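Local atomic coordinates of metallo-beta-lactamase (Serratia marcescens, PDB entry 5AXR), a protein that probably hydrolyses the beta-lactam ring of antibiotics with the help of zinc ions, as a class B3 metallo-beta-lactamase. Residues A[38-43]-A[69-74]. Residues are numbered along the deposited sequence; the frame is centred on the assembly and turned at random.
Sequences ILVDGT and LSTHSH. With ZN (zinc ion), chain B; NA (sodium ion), chain E; COM (1-thioethanesulfonic acid), chain J.
L69 and D41 carry most of this buried contact, with T71 as the partner of D41. It joins two parallel strands of the metallo-beta-lactamase fold, 37-40 and 65-69, at the ends that lead into the zinc site. Two backbone bonds tie L69 to the segment 38-43: its N donates to L39 O (2.7 Å), and its O accepts from D41 N (2.7 Å). The L69 side chain packs on the same sheet face as V40. Its CD1 lies 3.6 Å from I38 CG2, a branch turned anti to the backbone N of I38. W157 and V142 of the second sheet also touch L69.

Beyond the strands, the D41 carboxylate grips the start of the loop 70-74. OD1 accepts T71 N in a nearly straight bond (168°), met on the syn side but 24° out of the carboxylate plane. D41 OD2 accepts the T71 hydroxyl on its syn lone pair, with T71 OG1 at 2.6 Å. The T71 chi1 of 50° sets OG1 between its backbone N and carbonyl carbon, facing D41. The two bonds from T71 and a third from a water on OD1 fix the carboxylate's rotation.

The same loop opens the HxHxDH zinc motif at H72. H72 NE2 and H74 ND1 bind zinc with H150 and sulfur S1 of the bound 1-thioethanesulfonic acid. D174 OD1 is hydrogen-bonded to H72 ND1, the ring nitrogen that does not bind zinc. That water also donates to H72 O and accepts from S70 OG at 2.6 Å.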
loop_
_atom_site.group_PDB
_atom_site.type_symbol
_atom_site.label_atom_id
_atom_site.label_comp_id
_atom_site.label_asym_id
_atom_site.label_seq_id
_atom_site.Cartn_x
_atom_site.Cartn_y
_atom_site.Cartn_z
ATOM N N ILE A 38 6.723 2.129 11.560
ATOM C CA ILE A 38 6.178 2.750 10.355
ATOM C C ILE A 38 4.955 1.966 9.979
ATOM O O ILE A 38 4.978 0.713 9.978
ATOM C CB ILE A 38 7.210 2.713 9.210
ATOM C CG1 ILE A 38 8.403 3.616 9.563
ATOM C CG2 ILE A 38 6.573 3.115 7.889
ATOM C CD1 ILE A 38 9.626 3.463 8.670
ATOM N N LEU A 39 3.848 2.680 9.807
ATOM C CA LEU A 39 2.647 2.083 9.257
ATOM C C LEU A 39 2.504 2.445 7.793
ATOM O O LEU A 39 2.589 3.616 7.407
ATOM C CB LEU A 39 1.424 2.570 10.018
ATOM C CG LEU A 39 0.060 2.094 9.521
ATOM C CD1 LEU A 39 -0.148 0.615 9.763
ATOM C CD2 LEU A 39 -1.018 2.917 10.194
ATOM N N VAL A 40 2.180 1.442 6.995
ATOM C CA VAL A 40 1.893 1.645 5.584
ATOM C C VAL A 40 0.396 1.471 5.345
ATOM O O VAL A 40 -0.140 0.379 5.547
ATOM C CB VAL A 40 2.683 0.643 4.700
ATOM C CG1 VAL A 40 2.516 0.995 3.237
ATOM C CG2 VAL A 40 4.155 0.683 5.056
ATOM N N ASP A 41 -0.245 2.567 4.935
ATOM C CA ASP A 41 -1.669 2.653 4.596
ATOM C C ASP A 41 -2.610 2.627 5.795
ATOM O O ASP A 41 -2.224 2.243 6.897
ATOM C CB ASP A 41 -2.078 1.646 3.511
ATOM C CG ASP A 41 -1.665 2.112 2.100
ATOM O OD1 ASP A 41 -1.412 3.331 1.935
ATOM O OD2 ASP A 41 -1.664 1.285 1.154
ATOM N N GLY A 42 -3.807 3.170 5.606
ATOM C CA GLY A 42 -4.759 3.298 6.716
ATOM C C GLY A 42 -6.073 2.565 6.544
ATOM O O GLY A 42 -6.896 2.567 7.462
ATOM N N THR A 43 -6.216 1.866 5.411
ATOM C CA THR A 43 -7.475 1.283 4.940
ATOM C C THR A 43 -8.590 2.357 4.835
ATOM O O THR A 43 -8.319 3.493 4.445
ATOM C CB THR A 43 -7.912 0.000 5.735
ATOM O OG1 THR A 43 -8.593 0.340 6.948
ATOM C CG2 THR A 43 -6.736 -0.879 6.072
ATOM N N LEU A 69 2.981 5.722 5.827
ATOM C CA LEU A 69 3.254 5.815 4.398
ATOM C C LEU A 69 2.009 5.505 3.589
ATOM O O LEU A 69 1.300 4.540 3.877
ATOM C CB LEU A 69 4.377 4.875 4.011
ATOM C CG LEU A 69 5.634 4.947 4.874
ATOM C CD1 LEU A 69 6.648 3.947 4.341
ATOM C CD2 LEU A 69 6.245 6.335 4.909
ATOM N N SER A 70 1.760 6.297 2.551
ATOM C CA SER A 70 0.597 6.082 1.687
ATOM C C SER A 70 1.028 5.529 0.333
ATOM O O SER A 70 1.951 6.055 -0.278
ATOM C CB SER A 70 -0.139 7.401 1.480
ATOM O OG SER A 70 -1.227 7.266 0.579
ATOM N N THR A 71 0.389 4.450 -0.114
ATOM C CA THR A 71 0.609 3.930 -1.460
ATOM C C THR A 71 -0.062 4.861 -2.484
ATOM O O THR A 71 0.608 5.566 -3.249
ATOM C CB THR A 71 0.064 2.490 -1.616
ATOM O OG1 THR A 71 -1.298 2.379 -1.136
ATOM C CG2 THR A 71 0.970 1.501 -0.842
ATOM N N HIS A 72 -1.380 4.980 -2.367
ATOM C CA HIS A 72 -2.112 5.978 -3.122
ATOM C C HIS A 72 -3.371 6.435 -2.403
ATOM O O HIS A 72 -3.923 5.758 -1.498
ATOM C CB HIS A 72 -2.422 5.476 -4.548
ATOM C CG HIS A 72 -3.467 4.401 -4.611
ATOM N ND1 HIS A 72 -3.193 3.073 -4.367
ATOM C CD2 HIS A 72 -4.800 4.466 -4.854
ATOM C CE1 HIS A 72 -4.298 2.362 -4.503
ATOM N NE2 HIS A 72 -5.290 3.183 -4.786
ATOM N N SER A 73 -3.890 7.547 -2.902
ATOM C CA SER A 73 -4.877 8.313 -2.179
ATOM C C SER A 73 -6.298 8.006 -2.630
ATOM O O SER A 73 -7.027 8.917 -3.013
ATOM C CB SER A 73 -4.584 9.810 -2.377
ATOM O OG SER A 73 -4.483 10.141 -3.758
ATOM N N HIS A 74 -6.663 6.732 -2.681
ATOM C CA HIS A 74 -8.064 6.362 -2.796
ATOM C C HIS A 74 -8.569 6.004 -1.419
ATOM O O HIS A 74 -7.787 5.579 -0.565
ATOM C CB HIS A 74 -8.260 5.168 -3.727
ATOM C CG HIS A 74 -8.111 5.504 -5.169
ATOM N ND1 HIS A 74 -7.709 4.579 -6.101
ATOM C CD2 HIS A 74 -8.168 6.687 -5.818
ATOM C CE1 HIS A 74 -7.680 5.144 -7.292
ATOM N NE2 HIS A 74 -7.880 6.438 -7.136
HETATM ZN ZN ZN B . -6.988 2.674 -5.897
HETATM NA NA NA E . 1.784 7.917 -2.370
HETATM C C1 COM J . -9.852 1.477 -5.573
HETATM C C2 COM J . -10.793 0.294 -5.295
HETATM S S1 COM J . -8.103 0.999 -5.659
HETATM S S2 COM J . -10.997 -0.733 -6.602
HETATM O O1S COM J . -10.979 0.154 -7.980
HETATM O O2S COM J . -12.250 -1.408 -6.470
HETATM O O3S COM J . -9.922 -1.702 -6.639
HETATM O O HOH W 1 -2.936 5.359 1.101
HETATM O O HOH W 2 -0.756 8.664 -1.803
#